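Local atomic coordinates of predicted protease of the collagenase family (Methanopyrus kandleri, PDB entry 5D88), a protein that is probably a peptidase of the U32 family, built as a TIM barrel and binding a zinc ion. Residues A[47-52]-A[59-64]; A[54-59]-A[201-206]; A[205-210]-A[215-220]. All blocks are in the same frame, centred on the assembly; numbering follows the deposited sequence.

How the contacts relate
From the N terminus, the chain leaves strand 43-47 of the barrel and enters the long loop before helix 63-75. Contact 1 closes that loop by laying its start, 47-52, against 59-64, where the helix begins. Contact 2 crosses contact 1 along the chain: residues 54-59 come from within the same loop, and their partner 201-206 lies far on, in helix 200-213. Contact 3 follows in series after contact 1, folding the segment 215-220 back on the same helix, and it shares Asn205 and Leu206 with contact 2. Tyr60, Leu56 and Phe207 meet between the three, tying the loop after the second barrel strand, 43-47, to helix 200-213, several residues of which also reach the second subunit.

Contact 1 of 3, residues A[47-52]-A[59-64]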
loop_
_atom_site.group_PDB
_atom_site.type_symbol
_atom_site.label_atom_id
_atom_site.label_comp_id
_atom_site.label_asym_id
_atom_site.label_seq_id
_atom_site.Cartn_x
_atom_site.Cartn_y
_atom_site.Cartn_z
ATOM N N PRO A 47 15.722 -5.896 12.155
ATOM C CA PRO A 47 14.255 -5.853 12.251
ATOM C C PRO A 47 13.810 -5.929 13.695
ATOM O O PRO A 47 14.222 -6.836 14.426
ATOM C CB PRO A 47 13.803 -7.106 11.484
ATOM C CG PRO A 47 14.962 -7.543 10.738
ATOM C CD PRO A 47 16.175 -7.123 11.489
ATOM N N VAL A 48 12.925 -5.014 14.083
ATOM C CA VAL A 48 12.313 -5.093 15.408
ATOM C C VAL A 48 10.929 -5.690 15.188
ATOM O O VAL A 48 9.905 -4.999 15.172
ATOM C CB VAL A 48 12.312 -3.747 16.155
ATOM C CG1 VAL A 48 13.743 -3.432 16.617
ATOM C CG2 VAL A 48 11.759 -2.612 15.307
ATOM N N THR A 49 10.930 -7.007 15.027
ATOM C CA THR A 49 9.816 -7.752 14.464
ATOM C C THR A 49 8.482 -7.426 15.105
ATOM O O THR A 49 7.491 -7.175 14.406
ATOM C CB THR A 49 10.142 -9.228 14.610
ATOM O OG1 THR A 49 11.456 -9.436 14.063
ATOM C CG2 THR A 49 9.120 -10.072 13.896
ATOM N N GLU A 50 8.415 -7.499 16.431
ATOM C CA GLU A 50 7.133 -7.409 17.103
ATOM C C GLU A 50 6.516 -6.012 17.016
ATOM O O GLU A 50 5.361 -5.856 17.393
ATOM C CB GLU A 50 7.281 -7.845 18.568
ATOM C CG GLU A 50 8.013 -6.868 19.470
ATOM C CD GLU A 50 7.784 -7.135 20.958
ATOM O OE1 GLU A 50 6.668 -6.908 21.469
ATOM O OE2 GLU A 50 8.731 -7.563 21.635
ATOM N N HIS A 51 7.224 -5.025 16.477
ATOM C CA HIS A 51 6.668 -3.707 16.250
ATOM C C HIS A 51 6.251 -3.448 14.810
ATOM O O HIS A 51 5.745 -2.355 14.518
ATOM C CB HIS A 51 7.665 -2.675 16.738
ATOM C CG HIS A 51 7.878 -2.775 18.209
ATOM N ND1 HIS A 51 9.107 -3.014 18.785
ATOM C CD2 HIS A 51 6.986 -2.737 19.224
ATOM C CE1 HIS A 51 8.966 -3.080 20.098
ATOM N NE2 HIS A 51 7.689 -2.916 20.391
ATOM N N GLY A 52 6.406 -4.436 13.921
ATOM C CA GLY A 52 5.887 -4.356 12.568
ATOM C C GLY A 52 6.947 -4.066 11.526
ATOM O O GLY A 52 7.556 -2.990 11.507
ATOM N N ARG A 59 13.675 -14.719 7.680
ATOM C CA ARG A 59 13.466 -14.953 9.099
ATOM C C ARG A 59 13.485 -13.601 9.783
ATOM O O ARG A 59 14.103 -12.653 9.293
ATOM C CB ARG A 59 14.519 -15.879 9.720
ATOM C CG ARG A 59 15.864 -15.212 10.072
ATOM C CD ARG A 59 16.725 -16.077 11.023
ATOM N NE ARG A 59 15.982 -16.508 12.211
ATOM C CZ ARG A 59 16.028 -15.943 13.423
ATOM N NH1 ARG A 59 16.794 -14.879 13.681
ATOM N NH2 ARG A 59 15.276 -16.453 14.395
ATOM N N TYR A 60 12.790 -13.528 10.906
ATOM C CA TYR A 60 12.651 -12.295 11.675
ATOM C C TYR A 60 13.063 -12.602 13.106
ATOM O O TYR A 60 12.591 -13.595 13.684
ATOM C CB TYR A 60 11.216 -11.769 11.640
ATOM C CG TYR A 60 10.747 -11.369 10.275
ATOM C CD1 TYR A 60 10.308 -12.330 9.357
ATOM C CD2 TYR A 60 10.725 -10.033 9.900
ATOM C CE1 TYR A 60 9.865 -11.968 8.100
ATOM C CE2 TYR A 60 10.295 -9.655 8.620
ATOM C CZ TYR A 60 9.869 -10.633 7.732
ATOM O OH TYR A 60 9.424 -10.294 6.471
ATOM N N PRO A 61 13.935 -11.805 13.710
ATOM C CA PRO A 61 14.444 -12.151 15.042
ATOM C C PRO A 61 13.424 -11.853 16.119
ATOM O O PRO A 61 12.687 -10.869 16.033
ATOM C CB PRO A 61 15.671 -11.250 15.200
ATOM C CG PRO A 61 15.411 -10.101 14.308
ATOM C CD PRO A 61 14.623 -10.640 13.144
ATOM N N GLU A 62 13.394 -12.716 17.136
ATOM C CA GLU A 62 12.613 -12.466 18.337
ATOM C C GLU A 62 13.262 -11.365 19.155
ATOM O O GLU A 62 14.427 -11.023 18.969
ATOM C CB GLU A 62 12.498 -13.733 19.193
ATOM C CG GLU A 62 12.099 -14.963 18.404
ATOM C CD GLU A 62 10.832 -15.594 18.891
ATOM O OE1 GLU A 62 10.569 -15.554 20.112
ATOM O OE2 GLU A 62 10.091 -16.133 18.040
ATOM N N THR A 63 12.494 -10.821 20.101
ATOM C CA THR A 63 12.983 -9.663 20.835
ATOM C C THR A 63 14.286 -9.969 21.570
ATOM O O THR A 63 15.196 -9.136 21.582
ATOM C CB THR A 63 11.897 -9.166 21.775
ATOM O OG1 THR A 63 10.775 -8.791 20.971
ATOM C CG2 THR A 63 12.379 -7.962 22.563
ATOM N N TYR A 64 14.423 -11.161 22.163
ATOM C CA TYR A 64 15.664 -11.425 22.892
ATOM C C TYR A 64 16.849 -11.483 21.940
ATOM O O TYR A 64 17.966 -11.120 22.322
ATOM C CB TYR A 64 15.570 -12.714 23.718
ATOM C CG TYR A 64 15.773 -13.970 22.912
ATOM C CD1 TYR A 64 17.049 -14.491 22.713
ATOM C CD2 TYR A 64 14.692 -14.628 22.332
ATOM C CE1 TYR A 64 17.246 -15.635 21.964
ATOM C CE2 TYR A 64 14.880 -15.777 21.576
ATOM C CZ TYR A 64 16.161 -16.276 21.398
ATOM O OH TYR A 64 16.361 -17.416 20.649
HETATM O O HOH W 1 10.950 -8.499 17.934
#
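Thr49 lies across the CB of Tyr60 at about a right angle, its CG2 3.5 Å from that carbon and oblique to the ring beyond. The other branch does the polar work. With chi1 at -52°, OG1 sits beside its own backbone N and anti to the carbonyl carbon, and from there it donates a hydrogen bond of 2.7 Å to the carbonyl O of Pro61, tilted 22° from the carbonyl plane. Were Thr49 replaced by an alanine, the hydroxyl and the methyl would both go, and the Pro61 carbonyl would probably lose its threonine donor while a gap opened beside Tyr60 CB. Next to it two prolines cross, Pro47 CG resting 3.9 Å from Pro61 CD.

On the outer side, Thr63 OG1 donates to Glu50 OE2 over a very short 2.5 Å. One water bridges the two pairs: it accepts from Glu50 N at 3.1 Å, donates to Thr63 OG1, and reaches Pro61 O weakly. Elsewhere Tyr60 extends toward helix 200-213, and its OH is hydrogen-bonded to Thr55 O and Leu57 N. The contact thus brings the 3-10 turn after strand 43-47 against the start of helix 63-75. Two threonine hydroxyls, one gripping a carbonyl and the other a carboxylate, imply a loop closure held by directional polar bonds as well as by proline packing.

Contact 2 of 3, residues A[54-59]-A[201-206]; sequences ATLLPR and FFERNL. With ACT (acetate ion), chain C.
Arg204 turns its CG beside its own backbone N (chi1 -68°) and then runs extended to NE, a path that carries the aliphatic chain past Ala54 and Leu56 and sets the guanidinium beside a bound acetate. Leu56 makes the matching turn, chi1 -57°, with CG at 4.2 Å from Arg204 CG and the two side chains at about a right angle. One leucine methyl, CD1, goes on to Glu203, coming within 3.4 Å of OE1. That carboxylate spends its charge elsewhere, in salt bridges to Arg229 and Arg231. Ala54 packs against the first carbons of the arginine: its CB is 4.0 Å from Arg204 CB, while its carbonyl O lies 3.4 Å from Arg204 CG.

In the TIM barrel this joins the loop between strand 43-47 and helix 63-75 to helix 200-213, which follows strand 185-190, so a loop and a helix some 140 residues apart in sequence are brought together. Other residues of 201-206 face the second subunit; Phe201, for one, meets Phe201 of that subunit with the ring planes roughly perpendicular.

The acetate, probably from the crystallisation liquor, bridges the two segments. Leu56 N donates to OXT at 2.9 Å with an N-H...O angle of 165°, Arg204 NE reaches the same oxygen weakly, and Arg204 NH2 bonds to acetate O, also at 2.9 Å. The acetate carboxyl carbon lies in the guanidinium plane, at its edge. His141 NE2 and Ile193 N add further bonds to the anion, and Ile193 O accepts another bond from Arg204 NH2, so this nitrogen has a protein partner as well as the acetate.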
loop_
_atom_site.group_PDB
_atom_site.type_symbol
_atom_site.label_atom_id
_atom_site.label_comp_id
_atom_site.label_asym_id
_atom_site.label_seq_id
_atom_site.Cartn_x
_atom_site.Cartn_y
_atom_site.Cartn_z
ATOM N N ALA A 54 7.570 -4.527 7.261
ATOM C CA ALA A 54 7.026 -4.803 5.930
ATOM C C ALA A 54 8.034 -5.450 4.993
ATOM O O ALA A 54 7.643 -6.149 4.050
ATOM C CB ALA A 54 6.524 -3.507 5.291
ATOM N N THR A 55 9.318 -5.195 5.195
ATOM C CA THR A 55 10.335 -5.818 4.360
ATOM C C THR A 55 10.204 -7.331 4.472
ATOM O O THR A 55 10.007 -7.867 5.565
ATOM C CB THR A 55 11.723 -5.345 4.799
ATOM O OG1 THR A 55 11.901 -3.965 4.433
ATOM C CG2 THR A 55 12.824 -6.111 4.123
ATOM N N LEU A 56 10.285 -8.006 3.326
ATOM C CA LEU A 56 10.032 -9.444 3.212
ATOM C C LEU A 56 11.342 -10.202 3.391
ATOM O O LEU A 56 12.217 -10.176 2.508
ATOM C CB LEU A 56 9.391 -9.770 1.865
ATOM C CG LEU A 56 8.082 -9.047 1.525
ATOM C CD1 LEU A 56 7.557 -9.430 0.155
ATOM C CD2 LEU A 56 7.016 -9.305 2.589
ATOM N N LEU A 57 11.449 -10.932 4.491
ATOM C CA LEU A 57 12.685 -11.576 4.896
ATOM C C LEU A 57 12.528 -13.074 5.074
ATOM O O LEU A 57 11.414 -13.572 5.267
ATOM C CB LEU A 57 13.189 -10.988 6.217
ATOM C CG LEU A 57 13.441 -9.495 6.144
ATOM C CD1 LEU A 57 13.860 -8.991 7.515
ATOM C CD2 LEU A 57 14.493 -9.166 5.078
ATOM N N PRO A 58 13.644 -13.817 5.034
ATOM C CA PRO A 58 13.611 -15.269 5.315
ATOM C C PRO A 58 13.334 -15.612 6.762
ATOM O O PRO A 58 12.877 -16.722 7.055
ATOM C CB PRO A 58 15.022 -15.739 4.937
ATOM C CG PRO A 58 15.718 -14.617 4.344
ATOM C CD PRO A 58 14.979 -13.350 4.638
ATOM N N ARG A 59 13.675 -14.719 7.680
ATOM C CA ARG A 59 13.466 -14.953 9.099
ATOM C C ARG A 59 13.485 -13.601 9.783
ATOM O O ARG A 59 14.103 -12.653 9.293
ATOM C CB ARG A 59 14.519 -15.879 9.720
ATOM C CG ARG A 59 15.864 -15.212 10.072
ATOM C CD ARG A 59 16.725 -16.077 11.023
ATOM N NE ARG A 59 15.982 -16.508 12.211
ATOM C CZ ARG A 59 16.028 -15.943 13.423
ATOM N NH1 ARG A 59 16.794 -14.879 13.681
ATOM N NH2 ARG A 59 15.276 -16.453 14.395
ATOM N N PHE A 201 2.850 -4.535 -2.701
ATOM C CA PHE A 201 2.049 -3.669 -1.826
ATOM C C PHE A 201 1.215 -4.494 -0.841
ATOM O O PHE A 201 1.246 -4.281 0.381
ATOM C CB PHE A 201 1.232 -2.819 -2.822
ATOM C CG PHE A 201 0.071 -2.047 -2.316
ATOM C CD1 PHE A 201 -0.047 -1.574 -1.043
ATOM C CD2 PHE A 201 -0.869 -1.638 -3.268
ATOM C CE1 PHE A 201 -1.177 -0.788 -0.684
ATOM C CE2 PHE A 201 -1.951 -0.889 -2.950
ATOM C CZ PHE A 201 -2.115 -0.446 -1.649
ATOM N N PHE A 202 0.500 -5.485 -1.369
ATOM C CA PHE A 202 -0.419 -6.267 -0.566
ATOM C C PHE A 202 0.334 -7.244 0.326
ATOM O O PHE A 202 -0.052 -7.468 1.478
ATOM C CB PHE A 202 -1.390 -6.996 -1.496
ATOM C CG PHE A 202 -2.145 -6.056 -2.398
ATOM C CD1 PHE A 202 -3.271 -5.398 -1.926
ATOM C CD2 PHE A 202 -1.698 -5.788 -3.683
ATOM C CE1 PHE A 202 -3.958 -4.510 -2.724
ATOM C CE2 PHE A 202 -2.375 -4.882 -4.500
ATOM C CZ PHE A 202 -3.507 -4.243 -4.021
ATOM N N GLU A 203 1.407 -7.835 -0.202
ATOM C CA GLU A 203 2.168 -8.807 0.566
ATOM C C GLU A 203 2.910 -8.141 1.715
ATOM O O GLU A 203 2.987 -8.701 2.815
ATOM C CB GLU A 203 3.120 -9.557 -0.352
ATOM C CG GLU A 203 3.825 -10.715 0.329
ATOM C CD GLU A 203 4.649 -11.541 -0.626
ATOM O OE1 GLU A 203 5.098 -11.004 -1.658
ATOM O OE2 GLU A 203 4.854 -12.735 -0.333
ATOM N N ARG A 204 3.433 -6.934 1.494
ATOM C CA ARG A 204 4.081 -6.205 2.576
ATOM C C ARG A 204 3.086 -5.742 3.629
ATOM O O ARG A 204 3.419 -5.726 4.815
ATOM C CB ARG A 204 4.848 -5.022 2.015
ATOM C CG ARG A 204 6.032 -5.419 1.188
ATOM C CD ARG A 204 6.737 -4.178 0.868
ATOM N NE ARG A 204 7.983 -4.387 0.174
ATOM C CZ ARG A 204 8.384 -3.631 -0.835
ATOM N NH1 ARG A 204 7.625 -2.628 -1.287
ATOM N NH2 ARG A 204 9.548 -3.869 -1.385
ATOM N N ASN A 205 1.858 -5.394 3.226
ATOM C CA ASN A 205 0.812 -5.130 4.212
ATOM C C ASN A 205 0.584 -6.361 5.079
ATOM O O ASN A 205 0.441 -6.257 6.303
ATOM C CB ASN A 205 -0.496 -4.734 3.516
ATOM C CG ASN A 205 -0.526 -3.283 3.026
ATOM O OD1 ASN A 205 0.291 -2.434 3.403
ATOM N ND2 ASN A 205 -1.539 -2.988 2.211
ATOM N N LEU A 206 0.527 -7.538 4.452
ATOM C CA LEU A 206 0.318 -8.781 5.186
ATOM C C LEU A 206 1.437 -9.018 6.195
ATOM O O LEU A 206 1.180 -9.310 7.364
ATOM C CB LEU A 206 0.226 -9.959 4.217
ATOM C CG LEU A 206 0.017 -11.342 4.859
ATOM C CD1 LEU A 206 -1.332 -11.447 5.547
ATOM C CD2 LEU A 206 0.212 -12.439 3.787
HETATM C C ACT C . 11.604 -6.437 0.250
HETATM O O ACT C . 11.838 -5.487 -0.536
HETATM O OXT ACT C . 10.541 -6.362 0.908
HETATM C CH3 ACT C . 12.532 -7.614 0.367
#

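Contact 3 of 3, residues A[205-210]-A[215-220]. With ZN (zinc ion), chain B.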
loop_
_atom_site.group_PDB
_atom_site.type_symbol
_atom_site.label_atom_id
_atom_site.label_comp_id
_atom_site.label_asym_id
_atom_site.label_seq_id
_atom_site.Cartn_x
_atom_site.Cartn_y
_atom_site.Cartn_z
ATOM N N ASN A 205 1.858 -5.394 3.226
ATOM C CA ASN A 205 0.812 -5.130 4.212
ATOM C C ASN A 205 0.584 -6.361 5.079
ATOM O O ASN A 205 0.441 -6.257 6.303
ATOM C CB ASN A 205 -0.496 -4.734 3.516
ATOM C CG ASN A 205 -0.526 -3.283 3.026
ATOM O OD1 ASN A 205 0.291 -2.434 3.403
ATOM N ND2 ASN A 205 -1.539 -2.988 2.211
ATOM N N LEU A 206 0.527 -7.538 4.452
ATOM C CA LEU A 206 0.318 -8.781 5.186
ATOM C C LEU A 206 1.437 -9.018 6.195
ATOM O O LEU A 206 1.180 -9.310 7.364
ATOM C CB LEU A 206 0.226 -9.959 4.217
ATOM C CG LEU A 206 0.017 -11.342 4.859
ATOM C CD1 LEU A 206 -1.332 -11.447 5.547
ATOM C CD2 LEU A 206 0.212 -12.439 3.787
ATOM N N PHE A 207 2.694 -8.929 5.758
ATOM C CA PHE A 207 3.776 -9.178 6.708
ATOM C C PHE A 207 3.836 -8.102 7.799
ATOM O O PHE A 207 4.266 -8.386 8.918
ATOM C CB PHE A 207 5.113 -9.284 5.982
ATOM C CG PHE A 207 5.412 -10.647 5.472
ATOM C CD1 PHE A 207 4.738 -11.144 4.378
ATOM C CD2 PHE A 207 6.352 -11.443 6.107
ATOM C CE1 PHE A 207 5.013 -12.414 3.888
ATOM C CE2 PHE A 207 6.648 -12.731 5.627
ATOM C CZ PHE A 207 5.967 -13.219 4.520
ATOM N N SER A 208 3.439 -6.867 7.488
ATOM C CA SER A 208 3.406 -5.805 8.488
ATOM C C SER A 208 2.574 -6.227 9.681
ATOM O O SER A 208 2.900 -5.900 10.828
ATOM C CB SER A 208 2.808 -4.511 7.899
ATOM O OG SER A 208 3.629 -3.924 6.890
ATOM N N HIS A 209 1.455 -6.894 9.411
ATOM C CA HIS A 209 0.563 -7.367 10.459
ATOM C C HIS A 209 1.079 -8.648 11.096
ATOM O O HIS A 209 1.030 -8.809 12.319
ATOM C CB HIS A 209 -0.826 -7.608 9.875
ATOM C CG HIS A 209 -1.632 -6.373 9.690
ATOM N ND1 HIS A 209 -2.400 -5.831 10.695
ATOM C CD2 HIS A 209 -1.829 -5.596 8.604
ATOM C CE1 HIS A 209 -3.018 -4.752 10.239
ATOM N NE2 HIS A 209 -2.696 -4.596 8.971
ATOM N N ALA A 210 1.578 -9.570 10.281
ATOM C CA ALA A 210 2.034 -10.844 10.812
ATOM C C ALA A 210 3.110 -10.634 11.867
ATOM O O ALA A 210 3.041 -11.191 12.970
ATOM C CB ALA A 210 2.545 -11.718 9.672
ATOM N N ILE A 215 1.753 -13.545 14.307
ATOM C CA ILE A 215 1.028 -14.559 13.559
ATOM C C ILE A 215 1.951 -15.078 12.473
ATOM O O ILE A 215 2.368 -14.320 11.599
ATOM C CB ILE A 215 -0.259 -13.983 12.959
ATOM C CG1 ILE A 215 -1.136 -13.383 14.077
ATOM C CG2 ILE A 215 -0.993 -15.052 12.186
ATOM C CD1 ILE A 215 -1.621 -14.319 15.022
ATOM N N GLU A 216 2.255 -16.371 12.507
ATOM C CA GLU A 216 3.240 -16.913 11.577
ATOM C C GLU A 216 2.754 -16.847 10.133
ATOM O O GLU A 216 1.565 -17.008 9.852
ATOM C CB GLU A 216 3.555 -18.357 11.933
ATOM C CG GLU A 216 4.125 -18.455 13.334
ATOM C CD GLU A 216 4.736 -19.782 13.637
ATOM O OE1 GLU A 216 4.131 -20.827 13.275
ATOM O OE2 GLU A 216 5.826 -19.781 14.256
ATOM N N VAL A 217 3.709 -16.642 9.217
ATOM C CA VAL A 217 3.494 -16.747 7.779
ATOM C C VAL A 217 4.429 -17.815 7.267
ATOM O O VAL A 217 5.653 -17.655 7.338
ATOM C CB VAL A 217 3.793 -15.448 7.012
ATOM C CG1 VAL A 217 3.376 -15.600 5.522
ATOM C CG2 VAL A 217 3.159 -14.289 7.643
ATOM N N ASP A 218 3.862 -18.856 6.690
ATOM C CA ASP A 218 4.614 -19.969 6.149
ATOM C C ASP A 218 4.491 -19.910 4.636
ATOM O O ASP A 218 3.363 -19.971 4.122
ATOM C CB ASP A 218 4.049 -21.269 6.701
ATOM C CG ASP A 218 4.785 -22.500 6.222
ATOM O OD1 ASP A 218 5.300 -22.524 5.084
ATOM O OD2 ASP A 218 4.813 -23.470 7.012
ATOM N N PRO A 219 5.587 -19.744 3.891
ATOM C CA PRO A 219 5.463 -19.549 2.437
ATOM C C PRO A 219 4.626 -20.609 1.750
ATOM O O PRO A 219 3.936 -20.314 0.764
ATOM C CB PRO A 219 6.920 -19.581 1.941
ATOM C CG PRO A 219 7.732 -20.096 3.069
ATOM C CD PRO A 219 6.979 -19.765 4.334
ATOM N N TYR A 220 4.651 -21.837 2.243
ATOM C CA TYR A 220 3.990 -22.929 1.551
ATOM C C TYR A 220 2.622 -23.259 2.132
ATOM O O TYR A 220 1.918 -24.108 1.573
ATOM C CB TYR A 220 4.908 -24.153 1.557
ATOM C CG TYR A 220 6.263 -23.837 0.945
ATOM C CD1 TYR A 220 6.387 -23.594 -0.421
ATOM C CD2 TYR A 220 7.409 -23.753 1.733
ATOM C CE1 TYR A 220 7.619 -23.294 -0.998
ATOM C CE2 TYR A 220 8.646 -23.450 1.166
ATOM C CZ TYR A 220 8.740 -23.223 -0.202
ATOM O OH TYR A 220 9.961 -22.932 -0.777
HETATM ZN ZN ZN B . -3.587 -3.428 7.553
#
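Val217 fits into the angle between Phe207 and Ala210, with a different methyl nearest each. Its chi1 of -173° puts CG1 anti to the backbone N, where it approaches the end of the Phe207 ring at 3.7 Å from CZ. CG2, swung beside the backbone N, stands over the centre of one ring face, 4.3 Å above the plane, and also presses on Ala210 CB at 3.3 Å, tighter than usual for two carbons. The two side chains cross obliquely, with CG2 over the ring face and CG1 toward the CZ end. Beyond this contact, Phe207 also touches Leu56 and Tyr60.

Where the helix gives way to the returning chain, Ile215 N donates to the carbonyl O of Ala210 across 3.0 Å. The bond lies in the carbonyl plane, on a lone pair, with an N-H...O angle of 157°; farther along, Asp218 OD1 accepts from Tyr220 N in an Asx turn.

The helix turns a different residue to the metal. His209 directs its ring away from 215-220 and binds the zinc ion through NE2 at 2.0 Å, while its ND1 is hydrogen-bonded to Glu213. Cys88 of the same chain and Cys88 and His209 of the second subunit complete the coordination, giving a Cys2His2 zinc site shared between the two subunits.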